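Local coordinates for protein probable CoA-transferase alpha subunit (Rhodococcus jostii, PDB 6COJ) that probably acts as the alpha subunit of a CoA-transferase family enzyme and binds a coenzyme A thioester whose acyl part carries a spirocyclic lactone, at residues A[32-46]-A[58-71]. The protein carries 1 engineered substitution. Numbering follows the deposited sequence.
Sequences SGMTIGIGGWGSRRK and DVTDLTVVTYGGPD. With F8G (S-{(3R,5R,9R)-1-[(2R,3S,4R,5R)-5-(6-amino-9H-purin-9-yl)-4-hydroxy-3-(phosphonooxy)tetrahydrofuran-2-yl]-3,5,9-trihydroxy-8,8-dimethyl-3,5-dioxido-10,14-dioxo-2,4,6-trioxa-11,15-diaza-3lambda~5~,5lambda~5~-diphosphaheptadecan-17-yl} (5R,10R)-7-hydroxy-10-methyl-2-oxo-1-oxaspiro[4.5]dec-6-ene-6-carbothioate (non-preferred name)), chain E.
Strands 35-38 and 62-65 are the two parallel strands of a beta-alpha-beta crossover whose connection is helix 48-56, and they lie inside the seven-stranded parallel sheet of the CoA-transferase fold. Four backbone bonds join them, running from Thr63 N to Met34 O through to Ile38 N on Val65 O (3.0 Å). On one face the neighbouring side chains of Thr35 and Thr63 run abreast, Thr35 OG1 against Thr63 CB; on the other, Ile36 CD1 rests against Leu62 CD2 at 3.7 Å.

Beyond the strands' C-terminal ends the two segments run on side by side as loops, and Lys46 ties them together. Bent at its second torsion (chi2 -72°), this side chain passes its CD and CE slantwise across the carboxylate of Asp71 and delivers NZ to Asp71 OD2 at 2.9 Å, a salt bridge made from above the carboxylate plane. The same ammonium donates to Gly39 O at 2.8 Å and to Tyr67 O, which Gly42 N reaches from the opposite face of the carbonyl. Asp71 is itself fixed: Thr66 OG1 donates to the syn lone pair of OD2, and Gly69 N meets OD1 at 2.8 Å. A methionine in place of Lys46 would probably leave the buried Asp71 carboxylate without its countercharge and the Gly39 and Tyr67 carbonyls short of a donor.

Trp41 swings its indole across Tyr67, CZ3 sitting 3.5 Å above the centre of the phenol ring with the planes inclined at 38°. CH2 of Trp41 reaches CAI of the bound thioester at 3.5 Å, while Tyr67 OH is tied to Ala117 O and an aromatic side chain of the partner protein stacks on Trp41. A buried ion pair, its charge probably tempered by polar neighbours, is likely to hold the loops that carry Trp41 and Tyr67 near the ligand's acyl end.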
loop_
_atom_site.group_PDB
_atom_site.type_symbol
_atom_site.label_atom_id
_atom_site.label_comp_id
_atom_site.label_asym_id
_atom_site.label_seq_id
_atom_site.Cartn_x
_atom_site.Cartn_y
_atom_site.Cartn_z
ATOM N N SER A 32 -15.051 -27.121 -8.079
ATOM C CA SER A 32 -16.069 -26.388 -8.810
ATOM C C SER A 32 -16.829 -25.482 -7.849
ATOM O O SER A 32 -17.035 -25.824 -6.680
ATOM C CB SER A 32 -17.026 -27.359 -9.509
ATOM O OG SER A 32 -16.344 -28.081 -10.526
ATOM N N GLY A 33 -17.221 -24.312 -8.339
ATOM C CA GLY A 33 -17.944 -23.351 -7.535
ATOM C C GLY A 33 -17.083 -22.393 -6.748
ATOM O O GLY A 33 -17.628 -21.490 -6.103
ATOM N N MET A 34 -15.762 -22.547 -6.785
ATOM C CA MET A 34 -14.892 -21.663 -6.025
ATOM C C MET A 34 -14.859 -20.274 -6.639
ATOM O O MET A 34 -15.077 -20.087 -7.842
ATOM C CB MET A 34 -13.463 -22.198 -6.007
ATOM C CG MET A 34 -13.200 -23.162 -4.891
ATOM S SD MET A 34 -11.470 -23.631 -4.919
ATOM C CE MET A 34 -11.379 -24.641 -3.443
ATOM N N THR A 35 -14.582 -19.294 -5.785
ATOM C CA THR A 35 -14.154 -17.976 -6.226
ATOM C C THR A 35 -12.629 -17.985 -6.288
ATOM O O THR A 35 -11.964 -18.235 -5.273
ATOM C CB THR A 35 -14.664 -16.919 -5.251
ATOM O OG1 THR A 35 -16.093 -16.898 -5.288
ATOM C CG2 THR A 35 -14.143 -15.545 -5.629
ATOM N N ILE A 36 -12.077 -17.750 -7.479
ATOM C CA ILE A 36 -10.640 -17.833 -7.706
ATOM C C ILE A 36 -10.145 -16.499 -8.248
ATOM O O ILE A 36 -10.697 -15.975 -9.224
ATOM C CB ILE A 36 -10.284 -18.979 -8.671
ATOM C CG1 ILE A 36 -10.804 -20.303 -8.108
ATOM C CG2 ILE A 36 -8.768 -19.037 -8.912
ATOM C CD1 ILE A 36 -10.414 -21.517 -8.933
ATOM N N GLY A 37 -9.102 -15.963 -7.621
ATOM C CA GLY A 37 -8.433 -14.784 -8.133
ATOM C C GLY A 37 -7.250 -15.220 -8.979
ATOM O O GLY A 37 -6.527 -16.148 -8.623
ATOM N N ILE A 38 -7.064 -14.553 -10.112
ATOM C CA ILE A 38 -5.958 -14.863 -11.009
ATOM C C ILE A 38 -5.075 -13.630 -11.131
ATOM O O ILE A 38 -5.564 -12.538 -11.454
ATOM C CB ILE A 38 -6.452 -15.342 -12.386
ATOM C CG1 ILE A 38 -7.397 -16.528 -12.215
ATOM C CG2 ILE A 38 -5.254 -15.712 -13.251
ATOM C CD1 ILE A 38 -7.965 -17.046 -13.511
ATOM N N GLY A 39 -3.782 -13.812 -10.868
ATOM C CA GLY A 39 -2.824 -12.723 -10.825
ATOM C C GLY A 39 -2.442 -12.192 -12.198
ATOM O O GLY A 39 -3.132 -12.402 -13.201
ATOM N N GLY A 40 -1.313 -11.494 -12.233
ATOM C CA GLY A 40 -0.915 -10.825 -13.454
ATOM C C GLY A 40 -1.872 -9.691 -13.802
ATOM O O GLY A 40 -2.595 -9.159 -12.957
ATOM N N TRP A 41 -1.888 -9.342 -15.092
ATOM C CA TRP A 41 -2.644 -8.183 -15.557
ATOM C C TRP A 41 -2.769 -8.255 -17.072
ATOM O O TRP A 41 -1.754 -8.231 -17.770
ATOM C CB TRP A 41 -1.867 -6.920 -15.170
ATOM C CG TRP A 41 -2.389 -5.614 -15.711
ATOM C CD1 TRP A 41 -2.291 -5.148 -17.003
ATOM C CD2 TRP A 41 -3.026 -4.575 -14.958
ATOM N NE1 TRP A 41 -2.850 -3.896 -17.094
ATOM C CE2 TRP A 41 -3.296 -3.518 -15.852
ATOM C CE3 TRP A 41 -3.405 -4.442 -13.614
ATOM C CZ2 TRP A 41 -3.923 -2.340 -15.443
ATOM C CZ3 TRP A 41 -4.028 -3.269 -13.213
ATOM C CH2 TRP A 41 -4.279 -2.238 -14.126
ATOM N N GLY A 42 -3.992 -8.344 -17.598
ATOM C CA GLY A 42 -4.123 -8.390 -19.048
ATOM C C GLY A 42 -3.307 -9.538 -19.614
ATOM O O GLY A 42 -3.400 -10.679 -19.145
ATOM N N SER A 43 -2.472 -9.246 -20.609
ATOM C CA SER A 43 -1.558 -10.253 -21.150
ATOM C C SER A 43 -0.155 -10.119 -20.553
ATOM O O SER A 43 0.861 -10.056 -21.259
ATOM C CB SER A 43 -1.545 -10.193 -22.675
ATOM O OG SER A 43 -0.792 -11.252 -23.238
ATOM N N ARG A 44 -0.095 -10.086 -19.220
ATOM C CA ARG A 44 1.151 -9.845 -18.494
ATOM C C ARG A 44 1.226 -10.773 -17.293
ATOM O O ARG A 44 0.380 -10.704 -16.393
ATOM C CB ARG A 44 1.280 -8.378 -18.047
ATOM C CG ARG A 44 0.979 -7.375 -19.151
ATOM C CD ARG A 44 0.977 -5.935 -18.653
ATOM N NE ARG A 44 0.285 -5.055 -19.592
ATOM C CZ ARG A 44 0.644 -3.813 -19.893
ATOM N NH1 ARG A 44 1.735 -3.264 -19.361
ATOM N NH2 ARG A 44 -0.080 -3.120 -20.762
ATOM N N ARG A 45 2.257 -11.619 -17.288
ATOM C CA ARG A 45 2.583 -12.550 -16.198
ATOM C C ARG A 45 1.361 -13.266 -15.645
ATOM O O ARG A 45 1.151 -13.372 -14.436
ATOM C CB ARG A 45 3.440 -11.910 -15.103
ATOM C CG ARG A 45 4.421 -12.922 -14.503
ATOM C CD ARG A 45 5.325 -12.324 -13.411
ATOM N NE ARG A 45 4.507 -11.915 -12.266
ATOM C CZ ARG A 45 4.434 -10.689 -11.757
ATOM N NH1 ARG A 45 5.194 -9.696 -12.220
ATOM N NH2 ARG A 45 3.595 -10.474 -10.746
ATOM N N LYS A 46 0.556 -13.803 -16.566
ATOM C CA LYS A 46 -0.558 -14.625 -16.146
ATOM C C LYS A 46 -0.064 -16.034 -15.831
ATOM O O LYS A 46 0.876 -16.521 -16.461
ATOM C CB LYS A 46 -1.578 -14.700 -17.273
ATOM C CG LYS A 46 -2.382 -13.420 -17.404
ATOM C CD LYS A 46 -3.342 -13.284 -16.254
ATOM C CE LYS A 46 -4.122 -11.995 -16.307
ATOM N NZ LYS A 46 -5.090 -11.988 -15.187
ATOM N N ASP A 58 -11.842 -31.068 -14.529
ATOM C CA ASP A 58 -13.289 -30.897 -14.562
ATOM C C ASP A 58 -13.779 -29.778 -13.656
ATOM O O ASP A 58 -14.990 -29.652 -13.449
ATOM C CB ASP A 58 -14.007 -32.212 -14.236
ATOM C CG ASP A 58 -13.772 -32.687 -12.811
ATOM O OD1 ASP A 58 -12.989 -32.056 -12.069
ATOM O OD2 ASP A 58 -14.380 -33.710 -12.432
ATOM N N VAL A 59 -12.871 -28.977 -13.098
ATOM C CA VAL A 59 -13.269 -27.878 -12.224
ATOM C C VAL A 59 -13.954 -26.806 -13.059
ATOM O O VAL A 59 -13.389 -26.308 -14.041
ATOM C CB VAL A 59 -12.043 -27.313 -11.493
ATOM C CG1 VAL A 59 -12.423 -26.035 -10.742
ATOM C CG2 VAL A 59 -11.476 -28.350 -10.535
ATOM N N THR A 60 -15.165 -26.425 -12.661
ATOM C CA THR A 60 -15.960 -25.501 -13.457
ATOM C C THR A 60 -16.838 -24.685 -12.514
ATOM O O THR A 60 -16.636 -24.694 -11.298
ATOM C CB THR A 60 -16.743 -26.285 -14.519
ATOM O OG1 THR A 60 -17.321 -25.374 -15.462
ATOM C CG2 THR A 60 -17.836 -27.128 -13.871
ATOM N N ASP A 61 -17.809 -23.963 -13.083
ATOM C CA ASP A 61 -18.725 -23.122 -12.308
ATOM C C ASP A 61 -17.959 -22.140 -11.419
ATOM O O ASP A 61 -18.289 -21.932 -10.251
ATOM C CB ASP A 61 -19.712 -23.977 -11.504
ATOM C CG ASP A 61 -20.774 -23.150 -10.789
ATOM O OD1 ASP A 61 -21.249 -22.144 -11.359
ATOM O OD2 ASP A 61 -21.138 -23.522 -9.653
ATOM N N LEU A 62 -16.925 -21.524 -11.981
ATOM C CA LEU A 62 -16.029 -20.674 -11.207
ATOM C C LEU A 62 -16.524 -19.236 -11.188
ATOM O O LEU A 62 -17.134 -18.742 -12.139
ATOM C CB LEU A 62 -14.626 -20.698 -11.806
ATOM C CG LEU A 62 -13.917 -22.056 -11.723
ATOM C CD1 LEU A 62 -12.570 -21.989 -12.424
ATOM C CD2 LEU A 62 -13.758 -22.493 -10.268
ATOM N N THR A 63 -16.251 -18.564 -10.080
ATOM C CA THR A 63 -16.359 -17.119 -10.010
ATOM C C THR A 63 -14.928 -16.604 -10.053
ATOM O O THR A 63 -14.114 -16.980 -9.207
ATOM C CB THR A 63 -17.061 -16.709 -8.714
ATOM O OG1 THR A 63 -18.423 -17.158 -8.752
ATOM C CG2 THR A 63 -17.050 -15.196 -8.546
ATOM N N VAL A 64 -14.603 -15.804 -11.063
ATOM C CA VAL A 64 -13.224 -15.387 -11.320
ATOM C C VAL A 64 -13.075 -13.907 -10.999
ATOM O O VAL A 64 -13.898 -13.087 -11.425
ATOM C CB VAL A 64 -12.796 -15.688 -12.768
ATOM C CG1 VAL A 64 -11.350 -15.260 -12.986
ATOM C CG2 VAL A 64 -12.931 -17.164 -13.053
ATOM N N VAL A 65 -12.019 -13.572 -10.257
ATOM C CA VAL A 65 -11.655 -12.189 -9.937
ATOM C C VAL A 65 -10.311 -11.934 -10.601
ATOM O O VAL A 65 -9.335 -12.631 -10.301
ATOM C CB VAL A 65 -11.552 -11.965 -8.419
ATOM C CG1 VAL A 65 -11.144 -10.533 -8.125
ATOM C CG2 VAL A 65 -12.873 -12.295 -7.736
ATOM N N THR A 66 -10.252 -10.957 -11.505
ATOM C CA THR A 66 -9.026 -10.824 -12.286
ATOM C C THR A 66 -8.967 -9.465 -12.969
ATOM O O THR A 66 -9.994 -8.836 -13.228
ATOM C CB THR A 66 -8.944 -11.938 -13.341
ATOM O OG1 THR A 66 -7.656 -11.898 -13.973
ATOM C CG2 THR A 66 -10.047 -11.782 -14.397
ATOM N N TYR A 67 -7.742 -9.025 -13.246
ATOM C CA TYR A 67 -7.490 -8.035 -14.286
ATOM C C TYR A 67 -7.325 -8.847 -15.559
ATOM O O TYR A 67 -6.252 -9.392 -15.826
ATOM C CB TYR A 67 -6.232 -7.243 -13.965
ATOM C CG TYR A 67 -6.390 -6.234 -12.850
ATOM C CD1 TYR A 67 -7.250 -5.140 -12.987
ATOM C CD2 TYR A 67 -5.667 -6.358 -11.663
ATOM C CE1 TYR A 67 -7.364 -4.186 -11.969
ATOM C CE2 TYR A 67 -5.772 -5.406 -10.650
ATOM C CZ TYR A 67 -6.624 -4.328 -10.810
ATOM O OH TYR A 67 -6.697 -3.389 -9.795
ATOM N N GLY A 68 -8.405 -8.954 -16.332
ATOM C CA GLY A 68 -8.536 -10.055 -17.274
ATOM C C GLY A 68 -7.685 -9.952 -18.529
ATOM O O GLY A 68 -7.441 -8.879 -19.077
ATOM N N GLY A 69 -7.279 -11.128 -19.003
ATOM C CA GLY A 69 -6.597 -11.292 -20.266
ATOM C C GLY A 69 -6.935 -12.646 -20.858
ATOM O O GLY A 69 -8.063 -13.133 -20.737
ATOM N N PRO A 70 -5.956 -13.294 -21.498
ATOM C CA PRO A 70 -6.219 -14.611 -22.104
ATOM C C PRO A 70 -6.455 -15.714 -21.086
ATOM O O PRO A 70 -6.921 -16.797 -21.473
ATOM C CB PRO A 70 -4.959 -14.875 -22.934
ATOM C CG PRO A 70 -3.869 -14.095 -22.203
ATOM C CD PRO A 70 -4.567 -12.846 -21.707
ATOM N N ASP A 71 -6.118 -15.486 -19.814
ATOM C CA ASP A 71 -6.525 -16.404 -18.755
ATOM C C ASP A 71 -8.040 -16.542 -18.720
ATOM O O ASP A 71 -8.584 -17.658 -18.754
ATOM C CB ASP A 71 -5.996 -15.914 -17.396
ATOM C CG ASP A 71 -6.436 -14.486 -17.034
ATOM O OD1 ASP A 71 -6.512 -13.606 -17.919
ATOM O OD2 ASP A 71 -6.708 -14.256 -15.832
HETATM C C4 F8G E . -21.586 -2.159 -32.975
HETATM C C5 F8G E . -22.570 -1.317 -32.280
HETATM C C6 F8G E . -23.698 -1.987 -31.591
HETATM C C8 F8G E . -21.028 -0.064 -33.197
HETATM N N1 F8G E . -23.784 -3.337 -31.623
HETATM N N3 F8G E . -21.716 -3.506 -32.980
HETATM C "C1'" F8G E . -19.520 -1.796 -34.281
HETATM C C2 F8G E . -22.817 -4.205 -32.310
HETATM C "C2'" F8G E . -19.145 -0.940 -35.473
HETATM C "C3'" F8G E . -17.658 -1.196 -35.560
HETATM C "C4'" F8G E . -17.242 -1.263 -34.115
HETATM C "C5'" F8G E . -16.866 0.119 -33.624
HETATM C CAA F8G E . -5.787 4.741 -14.884
HETATM C CAB F8G E . -6.189 4.675 -16.336
HETATM C CAC F8G E . -6.295 3.517 -17.021
HETATM C CAD F8G E . -5.660 2.237 -16.498
HETATM C CAE F8G E . -4.877 2.494 -15.212
HETATM C CAF F8G E . -5.672 3.365 -14.262
HETATM C CAG F8G E . -7.084 3.461 -18.264
HETATM C CAI F8G E . -4.482 1.207 -14.503
HETATM C CAK F8G E . -4.772 1.484 -17.512
HETATM C CAL F8G E . -5.434 0.136 -17.845
HETATM C CAM F8G E . -6.686 0.179 -17.003
HETATM C CAQ F8G E . -8.665 4.124 -20.381
HETATM C CAR F8G E . -7.687 3.977 -21.534
HETATM C CAT F8G E . -8.872 4.015 -23.639
HETATM C CAU F8G E . -9.246 3.200 -24.862
HETATM C CAV F8G E . -10.395 3.791 -25.670
HETATM C CAX F8G E . -10.053 3.304 -27.999
HETATM C CAY F8G E . -10.419 2.496 -29.218
HETATM C CAZ F8G E . -11.298 3.289 -30.193
HETATM C CBA F8G E . -11.787 2.352 -31.288
HETATM C CBM F8G E . -12.506 3.839 -29.450
HETATM C CBN F8G E . -10.529 4.424 -30.858
HETATM N N6 F8G E . -24.633 -1.258 -30.935
HETATM N N7 F8G E . -22.167 -0.041 -32.456
HETATM N N9 F8G E . -20.697 -1.329 -33.512
HETATM N NAS F8G E . -8.286 3.319 -22.670
HETATM N NAW F8G E . -10.661 2.993 -26.859
HETATM O "O2'" F8G E . -19.820 -1.348 -36.666
HETATM O "O3'" F8G E . -17.422 -2.495 -36.074
HETATM O "O4'" F8G E . -18.391 -1.726 -33.409
HETATM O "O5'" F8G E . -15.696 0.544 -34.316
HETATM O OAH F8G E . -6.410 5.745 -16.864
HETATM O OAJ F8G E . -7.222 2.383 -18.828
HETATM O OAN F8G E . -7.586 -0.631 -16.967
HETATM O OAO F8G E . -6.731 1.356 -16.182
HETATM O OBB F8G E . -12.445 1.279 -30.633
HETATM O OBD F8G E . -14.400 0.516 -32.150
HETATM O OBJ F8G E . -9.080 5.219 -23.550
HETATM O OBK F8G E . -9.222 4.199 -28.047
HETATM O OBL F8G E . -9.229 2.058 -29.890
HETATM O OBO F8G E . -13.400 -1.041 -30.516
HETATM O OBP F8G E . -11.985 -0.436 -32.488
HETATM O OBQ F8G E . -13.364 1.615 -34.249
HETATM O OBR F8G E . -15.298 2.702 -33.089
HETATM O OCI F8G E . -16.681 -4.119 -37.873
HETATM O OCJ F8G E . -18.146 -2.196 -38.437
HETATM O OCK F8G E . -15.755 -1.814 -37.837
HETATM P PBC F8G E . -13.011 0.042 -31.488
HETATM P PBE F8G E . -14.638 1.398 -33.470
HETATM P PCH F8G E . -16.981 -2.665 -37.603
HETATM S SAP F8G E . -7.830 4.787 -18.974
HETATM O O HOH W 1 -18.904 -19.850 -8.525
HETATM O O HOH W 2 -5.180 -9.977 -12.208
#